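Local atomic coordinates of uricase (Arthrobacter globiformis, PDB entry 2YZB), a protein that catalyses the oxidation of uric acid by molecular oxygen to 5-hydroxyisourate, releasing hydrogen peroxide, in the breakdown of purines. Residues S161-F166 / S219-Q224; L182-S187 / M245-K250. All coordinates share one frame; numbering follows the deposited sequence.

Contact 1: residues S161-F166 / S219-Q224; sequences SEFHGF and SLALQQ. With URC (uric acid), chain L.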
ATOM      1  N   SER A 161     -15.826  26.857  -4.975  1.00 25.98           N
ATOM      2  CA  SER A 161     -14.381  26.932  -5.079  1.00 26.75           C
ATOM      3  C   SER A 161     -14.041  27.589  -6.415  1.00 25.33           C
ATOM      4  O   SER A 161     -14.599  27.235  -7.453  1.00 26.61           O
ATOM      5  CB  SER A 161     -13.762  25.531  -5.002  1.00 26.50           C
ATOM      6  OG  SER A 161     -12.368  25.573  -5.275  1.00 26.55           O
ATOM      7  N   GLU A 162     -13.133  28.559  -6.365  1.00 25.34           N
ATOM      8  CA  GLU A 162     -12.682  29.284  -7.544  1.00 25.25           C
ATOM      9  C   GLU A 162     -11.167  29.357  -7.479  1.00 24.50           C
ATOM     10  O   GLU A 162     -10.573  29.111  -6.431  1.00 24.03           O
ATOM     11  CB  GLU A 162     -13.218  30.722  -7.536  1.00 22.91           C
ATOM     12  CG  GLU A 162     -14.720  30.845  -7.480  1.00 29.92           C
ATOM     13  CD  GLU A 162     -15.191  32.293  -7.478  1.00 31.99           C
ATOM     14  OE1 GLU A 162     -14.663  33.097  -8.273  1.00 31.86           O
ATOM     15  OE2 GLU A 162     -16.100  32.622  -6.691  1.00 32.18           O
ATOM     16  N   PHE A 163     -10.554  29.680  -8.612  1.00 25.30           N
ATOM     17  CA  PHE A 163      -9.111  29.876  -8.681  1.00 25.08           C
ATOM     18  C   PHE A 163      -8.821  30.722  -9.907  1.00 26.18           C
ATOM     19  O   PHE A 163      -8.856  30.240 -11.049  1.00 25.31           O
ATOM     20  CB  PHE A 163      -8.325  28.569  -8.768  1.00 24.77           C
ATOM     21  CG  PHE A 163      -6.837  28.766  -8.605  1.00 25.89           C
ATOM     22  CD1 PHE A 163      -6.324  29.317  -7.430  1.00 27.57           C
ATOM     23  CD2 PHE A 163      -5.956  28.471  -9.639  1.00 26.18           C
ATOM     24  CE1 PHE A 163      -4.956  29.579  -7.285  1.00 28.03           C
ATOM     25  CE2 PHE A 163      -4.586  28.726  -9.506  1.00 27.48           C
ATOM     26  CZ  PHE A 163      -4.086  29.284  -8.324  1.00 26.32           C
ATOM     27  N   HIS A 164      -8.555  31.998  -9.662  1.00 25.02           N
ATOM     28  CA  HIS A 164      -8.265  32.933 -10.736  1.00 24.56           C
ATOM     29  C   HIS A 164      -7.346  34.044 -10.248  1.00 25.61           C
ATOM     30  O   HIS A 164      -7.019  34.120  -9.061  1.00 26.07           O
ATOM     31  CB  HIS A 164      -9.578  33.507 -11.294  1.00 25.96           C
ATOM     32  CG  HIS A 164     -10.532  33.988 -10.245  1.00 26.01           C
ATOM     33  ND1 HIS A 164     -10.316  35.132  -9.507  1.00 27.37           N
ATOM     34  CD2 HIS A 164     -11.706  33.475  -9.807  1.00 28.47           C
ATOM     35  CE1 HIS A 164     -11.315  35.302  -8.657  1.00 25.09           C
ATOM     36  NE2 HIS A 164     -12.171  34.309  -8.819  1.00 27.78           N
ATOM     37  N   GLY A 165      -6.902  34.889 -11.169  1.00 26.90           N
ATOM     38  CA  GLY A 165      -6.024  35.982 -10.790  1.00 25.85           C
ATOM     39  C   GLY A 165      -4.568  35.601 -10.605  1.00 27.17           C
ATOM     40  O   GLY A 165      -3.778  36.418 -10.133  1.00 26.90           O
ATOM     41  N   PHE A 166      -4.199  34.371 -10.954  1.00 26.78           N
ATOM     42  CA  PHE A 166      -2.810  33.949 -10.820  1.00 27.73           C
ATOM     43  C   PHE A 166      -2.009  34.467 -12.021  1.00 29.44           C
ATOM     44  O   PHE A 166      -2.558  34.680 -13.098  1.00 29.03           O
ATOM     45  CB  PHE A 166      -2.708  32.416 -10.724  1.00 28.07           C
ATOM     46  CG  PHE A 166      -3.505  31.675 -11.773  1.00 29.09           C
ATOM     47  CD1 PHE A 166      -4.835  31.326 -11.540  1.00 28.57           C
ATOM     48  CD2 PHE A 166      -2.931  31.341 -12.997  1.00 27.71           C
ATOM     49  CE1 PHE A 166      -5.580  30.654 -12.515  1.00 28.17           C
ATOM     50  CE2 PHE A 166      -3.671  30.671 -13.977  1.00 28.53           C
ATOM     51  CZ  PHE A 166      -4.995  30.327 -13.734  1.00 29.09           C
ATOM     52  N   SER A 219     -14.030  29.266  -1.219  1.00 27.68           N
ATOM     53  CA  SER A 219     -12.613  29.212  -1.557  1.00 27.21           C
ATOM     54  C   SER A 219     -12.134  29.910  -2.819  1.00 26.76           C
ATOM     55  O   SER A 219     -12.572  29.586  -3.923  1.00 25.83           O
ATOM     56  CB  SER A 219     -12.171  27.748  -1.616  1.00 26.84           C
ATOM     57  OG  SER A 219     -10.769  27.654  -1.767  1.00 28.84           O
ATOM     58  N   LEU A 220     -11.216  30.858  -2.651  1.00 24.90           N
ATOM     59  CA  LEU A 220     -10.642  31.559  -3.788  1.00 24.97           C
ATOM     60  C   LEU A 220      -9.288  30.920  -4.052  1.00 25.35           C
ATOM     61  O   LEU A 220      -8.593  31.284  -4.994  1.00 25.77           O
ATOM     62  CB  LEU A 220     -10.479  33.056  -3.493  1.00 26.37           C
ATOM     63  CG  LEU A 220     -11.778  33.845  -3.291  1.00 28.87           C
ATOM     64  CD1 LEU A 220     -11.455  35.334  -3.134  1.00 29.15           C
ATOM     65  CD2 LEU A 220     -12.709  33.634  -4.493  1.00 27.61           C
ATOM     66  N   ALA A 221      -8.934  29.956  -3.203  1.00 26.37           N
ATOM     67  CA  ALA A 221      -7.677  29.212  -3.309  1.00 27.47           C
ATOM     68  C   ALA A 221      -7.567  28.225  -2.147  1.00 28.02           C
ATOM     69  O   ALA A 221      -8.113  28.466  -1.066  1.00 27.41           O
ATOM     70  CB  ALA A 221      -6.489  30.171  -3.285  1.00 29.66           C
ATOM     71  N   LEU A 222      -6.860  27.121  -2.360  1.00 25.51           N
ATOM     72  CA  LEU A 222      -6.694  26.132  -1.298  1.00 27.65           C
ATOM     73  C   LEU A 222      -5.990  26.813  -0.125  1.00 26.69           C
ATOM     74  O   LEU A 222      -6.301  26.544   1.036  1.00 25.39           O
ATOM     75  CB  LEU A 222      -5.850  24.948  -1.776  1.00 28.32           C
ATOM     76  CG  LEU A 222      -6.232  23.554  -1.254  1.00 33.19           C
ATOM     77  CD1 LEU A 222      -5.031  22.644  -1.363  1.00 30.93           C
ATOM     78  CD2 LEU A 222      -6.721  23.614   0.174  1.00 30.66           C
ATOM     79  N   GLN A 223      -5.046  27.699  -0.442  1.00 24.64           N
ATOM     80  CA  GLN A 223      -4.295  28.434   0.576  1.00 24.89           C
ATOM     81  C   GLN A 223      -5.222  29.216   1.508  1.00 25.77           C
ATOM     82  O   GLN A 223      -5.025  29.230   2.723  1.00 24.85           O
ATOM     83  CB  GLN A 223      -3.301  29.412  -0.074  1.00 23.89           C
ATOM     84  CG  GLN A 223      -2.067  28.757  -0.705  1.00 26.43           C
ATOM     85  CD  GLN A 223      -2.282  28.374  -2.160  1.00 24.19           C
ATOM     86  OE1 GLN A 223      -3.401  28.088  -2.572  1.00 23.24           O
ATOM     87  NE2 GLN A 223      -1.205  28.356  -2.941  1.00 24.64           N
ATOM     88  N   GLN A 224      -6.223  29.871   0.928  1.00 24.47           N
ATOM     89  CA  GLN A 224      -7.183  30.667   1.688  1.00 28.71           C
ATOM     90  C   GLN A 224      -8.009  29.751   2.587  1.00 27.87           C
ATOM     91  O   GLN A 224      -8.191  30.017   3.775  1.00 27.35           O
ATOM     92  CB  GLN A 224      -8.102  31.422   0.721  1.00 28.31           C
ATOM     93  CG  GLN A 224      -8.541  32.803   1.188  1.00 36.77           C
ATOM     94  CD  GLN A 224      -9.360  32.766   2.452  1.00 39.05           C
ATOM     95  OE1 GLN A 224     -10.438  32.176   2.487  1.00 42.99           O
ATOM     96  NE2 GLN A 224      -8.855  33.406   3.508  1.00 43.66           N
TER
HETATM   97  N1  URC L2301      -3.741  26.804  -5.277  1.00 33.73           N
HETATM   98  C2  URC L2301      -5.032  26.366  -5.570  1.00 33.89           C
HETATM   99  C6  URC L2301      -2.641  26.701  -6.129  1.00 35.21           C
HETATM  100  N3  URC L2301      -5.267  25.781  -6.791  1.00 35.86           N
HETATM  101  O11 URC L2301      -5.939  26.486  -4.782  1.00 33.68           O
HETATM  102  C4  URC L2301      -4.273  25.636  -7.679  1.00 37.70           C
HETATM  103  C5  URC L2301      -2.983  26.063  -7.415  1.00 36.51           C
HETATM  104  N9  URC L2301      -4.362  25.088  -8.890  1.00 41.02           N
HETATM  105  O13 URC L2301      -1.543  27.118  -5.771  1.00 32.05           O
HETATM  106  N7  URC L2301      -2.238  25.785  -8.474  1.00 41.81           N
HETATM  107  C8  URC L2301      -3.101  25.199  -9.337  1.00 41.54           C
HETATM  108  O24 URC L2301      -2.757  24.801 -10.435  1.00 42.27           O
HETATM  109  O   HOH W   1     -10.343  27.255  -4.372  1.00 26.95           O
HETATM  110  O   HOH W   2      -9.486  32.718  -7.189  1.00 27.18           O

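Contact 2: residues L182-S187 / M245-K250; sequences LATDVS and MSLPNK. With URC (uric acid), chain L.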
ATOM      1  N   LEU A 182     -13.121  21.085  -5.162  1.00 23.55           N
ATOM      2  CA  LEU A 182     -11.972  21.259  -4.281  1.00 23.26           C
ATOM      3  C   LEU A 182     -11.999  20.040  -3.373  1.00 22.93           C
ATOM      4  O   LEU A 182     -12.901  19.903  -2.546  1.00 24.21           O
ATOM      5  CB  LEU A 182     -12.100  22.541  -3.444  1.00 24.31           C
ATOM      6  CG  LEU A 182     -10.950  22.769  -2.453  1.00 27.46           C
ATOM      7  CD1 LEU A 182      -9.653  23.005  -3.215  1.00 28.33           C
ATOM      8  CD2 LEU A 182     -11.254  23.951  -1.557  1.00 27.26           C
ATOM      9  N   ALA A 183     -11.028  19.147  -3.550  1.00 21.73           N
ATOM     10  CA  ALA A 183     -10.941  17.919  -2.760  1.00 22.95           C
ATOM     11  C   ALA A 183      -9.553  17.804  -2.148  1.00 23.73           C
ATOM     12  O   ALA A 183      -8.542  18.073  -2.810  1.00 24.04           O
ATOM     13  CB  ALA A 183     -11.223  16.703  -3.646  1.00 20.59           C
ATOM     14  N   THR A 184      -9.501  17.393  -0.886  1.00 23.04           N
ATOM     15  CA  THR A 184      -8.230  17.261  -0.192  1.00 24.02           C
ATOM     16  C   THR A 184      -8.317  16.194   0.890  1.00 25.94           C
ATOM     17  O   THR A 184      -9.394  15.652   1.165  1.00 27.12           O
ATOM     18  CB  THR A 184      -7.817  18.626   0.455  1.00 23.65           C
ATOM     19  OG1 THR A 184      -6.500  18.527   1.002  1.00 23.11           O
ATOM     20  CG2 THR A 184      -8.775  19.008   1.567  1.00 24.82           C
ATOM     21  N   ASP A 185      -7.168  15.862   1.467  1.00 27.83           N
ATOM     22  CA  ASP A 185      -7.099  14.899   2.559  1.00 29.81           C
ATOM     23  C   ASP A 185      -6.684  15.778   3.714  1.00 29.70           C
ATOM     24  O   ASP A 185      -5.614  16.379   3.683  1.00 31.06           O
ATOM     25  CB  ASP A 185      -6.022  13.837   2.329  1.00 33.36           C
ATOM     26  CG  ASP A 185      -6.375  12.873   1.221  1.00 36.38           C
ATOM     27  OD1 ASP A 185      -7.557  12.489   1.120  1.00 37.37           O
ATOM     28  OD2 ASP A 185      -5.465  12.485   0.457  1.00 41.66           O
ATOM     29  N   VAL A 186      -7.536  15.886   4.720  1.00 29.86           N
ATOM     30  CA  VAL A 186      -7.216  16.729   5.852  1.00 30.11           C
ATOM     31  C   VAL A 186      -6.177  16.083   6.754  1.00 31.67           C
ATOM     32  O   VAL A 186      -6.440  15.077   7.417  1.00 31.91           O
ATOM     33  CB  VAL A 186      -8.471  17.061   6.675  1.00 29.97           C
ATOM     34  CG1 VAL A 186      -8.104  17.974   7.833  1.00 32.67           C
ATOM     35  CG2 VAL A 186      -9.507  17.726   5.788  1.00 30.13           C
ATOM     36  N   SER A 187      -4.980  16.657   6.736  1.00 30.57           N
ATOM     37  CA  SER A 187      -3.890  16.193   7.568  1.00 30.31           C
ATOM     38  C   SER A 187      -3.473  17.446   8.317  1.00 30.60           C
ATOM     39  O   SER A 187      -2.956  18.403   7.726  1.00 28.06           O
ATOM     40  CB  SER A 187      -2.741  15.663   6.713  1.00 33.94           C
ATOM     41  OG  SER A 187      -1.755  15.054   7.522  1.00 39.83           O
ATOM     42  N   MET A 245      -0.826  22.294   8.722  1.00 26.81           N
ATOM     43  CA  MET A 245      -1.644  21.505   7.822  1.00 27.96           C
ATOM     44  C   MET A 245      -0.889  21.223   6.532  1.00 28.38           C
ATOM     45  O   MET A 245      -0.075  22.031   6.084  1.00 26.41           O
ATOM     46  CB  MET A 245      -2.952  22.242   7.523  1.00 30.12           C
ATOM     47  CG  MET A 245      -3.879  22.343   8.724  1.00 33.02           C
ATOM     48  SD  MET A 245      -5.282  23.423   8.426  1.00 36.85           S
ATOM     49  CE  MET A 245      -4.615  24.968   8.935  1.00 33.23           C
ATOM     50  N   SER A 246      -1.162  20.057   5.956  1.00 28.01           N
ATOM     51  CA  SER A 246      -0.546  19.622   4.716  1.00 28.14           C
ATOM     52  C   SER A 246      -1.736  19.138   3.903  1.00 28.98           C
ATOM     53  O   SER A 246      -2.229  18.026   4.103  1.00 28.55           O
ATOM     54  CB  SER A 246       0.432  18.475   4.991  1.00 29.20           C
ATOM     55  OG  SER A 246       1.119  18.097   3.814  1.00 31.87           O
ATOM     56  N   LEU A 247      -2.213  19.990   3.000  1.00 26.39           N
ATOM     57  CA  LEU A 247      -3.382  19.665   2.203  1.00 26.14           C
ATOM     58  C   LEU A 247      -3.117  19.439   0.719  1.00 27.54           C
ATOM     59  O   LEU A 247      -2.688  20.342   0.006  1.00 27.00           O
ATOM     60  CB  LEU A 247      -4.426  20.773   2.358  1.00 25.38           C
ATOM     61  CG  LEU A 247      -4.850  21.168   3.777  1.00 25.46           C
ATOM     62  CD1 LEU A 247      -5.825  22.327   3.702  1.00 25.70           C
ATOM     63  CD2 LEU A 247      -5.493  19.981   4.487  1.00 25.89           C
ATOM     64  N   PRO A 248      -3.351  18.213   0.237  1.00 28.49           N
ATOM     65  CA  PRO A 248      -3.125  17.964  -1.186  1.00 28.69           C
ATOM     66  C   PRO A 248      -4.330  18.493  -1.964  1.00 29.84           C
ATOM     67  O   PRO A 248      -5.441  18.551  -1.433  1.00 30.21           O
ATOM     68  CB  PRO A 248      -3.028  16.444  -1.256  1.00 29.61           C
ATOM     69  CG  PRO A 248      -3.981  16.014  -0.173  1.00 31.37           C
ATOM     70  CD  PRO A 248      -3.603  16.953   0.958  1.00 28.36           C
ATOM     71  N   ASN A 249      -4.111  18.924  -3.200  1.00 29.03           N
ATOM     72  CA  ASN A 249      -5.218  19.383  -4.021  1.00 29.17           C
ATOM     73  C   ASN A 249      -5.409  18.211  -4.975  1.00 30.18           C
ATOM     74  O   ASN A 249      -4.716  18.111  -5.990  1.00 30.62           O
ATOM     75  CB  ASN A 249      -4.861  20.652  -4.801  1.00 29.50           C
ATOM     76  CG  ASN A 249      -6.090  21.333  -5.394  1.00 33.56           C
ATOM     77  OD1 ASN A 249      -7.138  20.708  -5.552  1.00 37.12           O
ATOM     78  ND2 ASN A 249      -5.963  22.616  -5.728  1.00 37.06           N
ATOM     79  N   LYS A 250      -6.321  17.314  -4.608  1.00 29.02           N
ATOM     80  CA  LYS A 250      -6.626  16.113  -5.379  1.00 28.96           C
ATOM     81  C   LYS A 250      -7.506  16.503  -6.556  1.00 29.37           C
ATOM     82  O   LYS A 250      -8.710  16.746  -6.411  1.00 27.16           O
ATOM     83  CB  LYS A 250      -7.338  15.105  -4.473  1.00 29.33           C
ATOM     84  CG  LYS A 250      -6.635  14.935  -3.116  1.00 34.71           C
ATOM     85  CD  LYS A 250      -7.561  14.339  -2.055  1.00 35.24           C
ATOM     86  CE  LYS A 250      -7.837  12.876  -2.314  1.00 38.05           C
ATOM     87  NZ  LYS A 250      -6.613  12.060  -2.100  1.00 40.34           N
TER
HETATM   88  N1  URC L2301      -3.741  26.804  -5.277  1.00 33.73           N
HETATM   89  C2  URC L2301      -5.032  26.366  -5.570  1.00 33.89           C
HETATM   90  C6  URC L2301      -2.641  26.701  -6.129  1.00 35.21           C
HETATM   91  N3  URC L2301      -5.267  25.781  -6.791  1.00 35.86           N
HETATM   92  O11 URC L2301      -5.939  26.486  -4.782  1.00 33.68           O
HETATM   93  C4  URC L2301      -4.273  25.636  -7.679  1.00 37.70           C
HETATM   94  C5  URC L2301      -2.983  26.063  -7.415  1.00 36.51           C
HETATM   95  N9  URC L2301      -4.362  25.088  -8.890  1.00 41.02           N
HETATM   96  O13 URC L2301      -1.543  27.118  -5.771  1.00 32.05           O
HETATM   97  N7  URC L2301      -2.238  25.785  -8.474  1.00 41.81           N
HETATM   98  C8  URC L2301      -3.101  25.199  -9.337  1.00 41.54           C
HETATM   99  O24 URC L2301      -2.757  24.801 -10.435  1.00 42.27           O
HETATM  100  O   HOH W   3      -9.386  19.276  -5.831  1.00 27.29           O
HETATM  101  O   HOH W   4      -3.244  15.065   3.777  1.00 41.85           O

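Contact 1: residues S161-F166 / S219-Q224
Glu162 N donates to Ser219 O at 2.7 Å, the one direct hydrogen bond between loop 161-166 and the turn leading into helix 222-236. Beside this bridge the packing is tight: Ser161 CA lies 3.4 Å from Ser219 O, and a water bound by both serine hydroxyls donates to Glu162 O. Ser161 OG also takes a hydrogen bond from Arg180 NE, and Ser219 OG is hydrogen-bonded to Thr225 OG1. On the partly exposed side Leu220 and Glu162 run alongside each other, and Leu220 CD2 comes no closer than 4.1 Å to Glu162 CD. The carboxylate there bonds to His164 NE2 through OE1 and to His218 through OE2. The buried end is the urate site. Phe163 swings its ring away from its own backbone N (chi1 -170°) and lays one face over uric acid, while Ala221 CB meets the ring edge. Leu222 N donates to uric acid O11 at 2.7 Å. The Gln223 side chain bends at chi2 (89°), and its amide accepts from N1 through OE1 and donates to O13 through NE2. Stacking would thus hold the substrate's plane, and these bonds help set its rotation, together with Arg180 and Asp68 of the second subunit.

Contact 2: residues L182-S187 / M245-K250
Two neighbouring antiparallel strands of the uricase sheet, 182-192 and 240-254, meet here close to the urate site; the axes of their short segments approach to 5.2 Å at an angle of 152°. Regular pairing is confined to the ends. Ser246 N donates to Ser187 O at 3.0 Å, and Lys250 N to Ala183 O. Between them Pro248 has no N-H to offer, and the strands are joined by a side chain and a water instead. At chi1 -173° the Thr184 hydroxyl is turned from its own main-chain nitrogen and carried across to the opposite strand, where Thr184 OG1 donates to Pro248 O at 2.7 Å, in the carbonyl plane and on a lone pair. Thr184 OG1 also packs 3.3 Å from Leu247 CB and equally near Pro248 CD. Farther along, a water donates to both Asp185 O and Ser246 O. The proline ring also covers Asp185 N, a buried amide for which no partner is found.

Lys250 folds back over Thr184, its CD 3.5 Å from Thr184 CA. Bends at chi3 and chi4 bring the ammonium group to Asp185, and the two side chains cross at about a right angle. Lys250 NZ forms a salt bridge with Asp185 OD2 at 2.8 Å, approaching from the syn side but 31° out of the carboxylate plane; OD1 is held by Thr154. Toward the Leu182 end, another water accepts from Ala183 N and lies within bonding distance of Asn249 OD1, while Asn249 ND2 reaches uric acid, 3.4 Å from its N3.

Strand 143-157 pairs with the far edge of 182-192 and strand 276-285 with that of 240-254, while Leu182 and Leu247 both pack against Leu222 of helix 222-236.

Contacts 1 and 2 lie side by side, their centres about 14 Å apart, and both reach the same uric acid. Both are partly buried, with no exposed residue among those that touch. Contact 2 lies nearer the middle of the chain, within the sheet of one subunit; contact 1 joins loop to helix start at the subunit interface, where a second subunit adds Asn61 and, for the ligand, Asp68 N. Two backbone bonds, a threonine hydroxyl and a salt bridge join the strands of contact 2, whereas ring stacking and direct ligand bonds mark contact 1. Leu182 packs against Ser161 and Ser219, and Leu222 against Asn249, so the sheet backs the loop and helix start that grip the substrate.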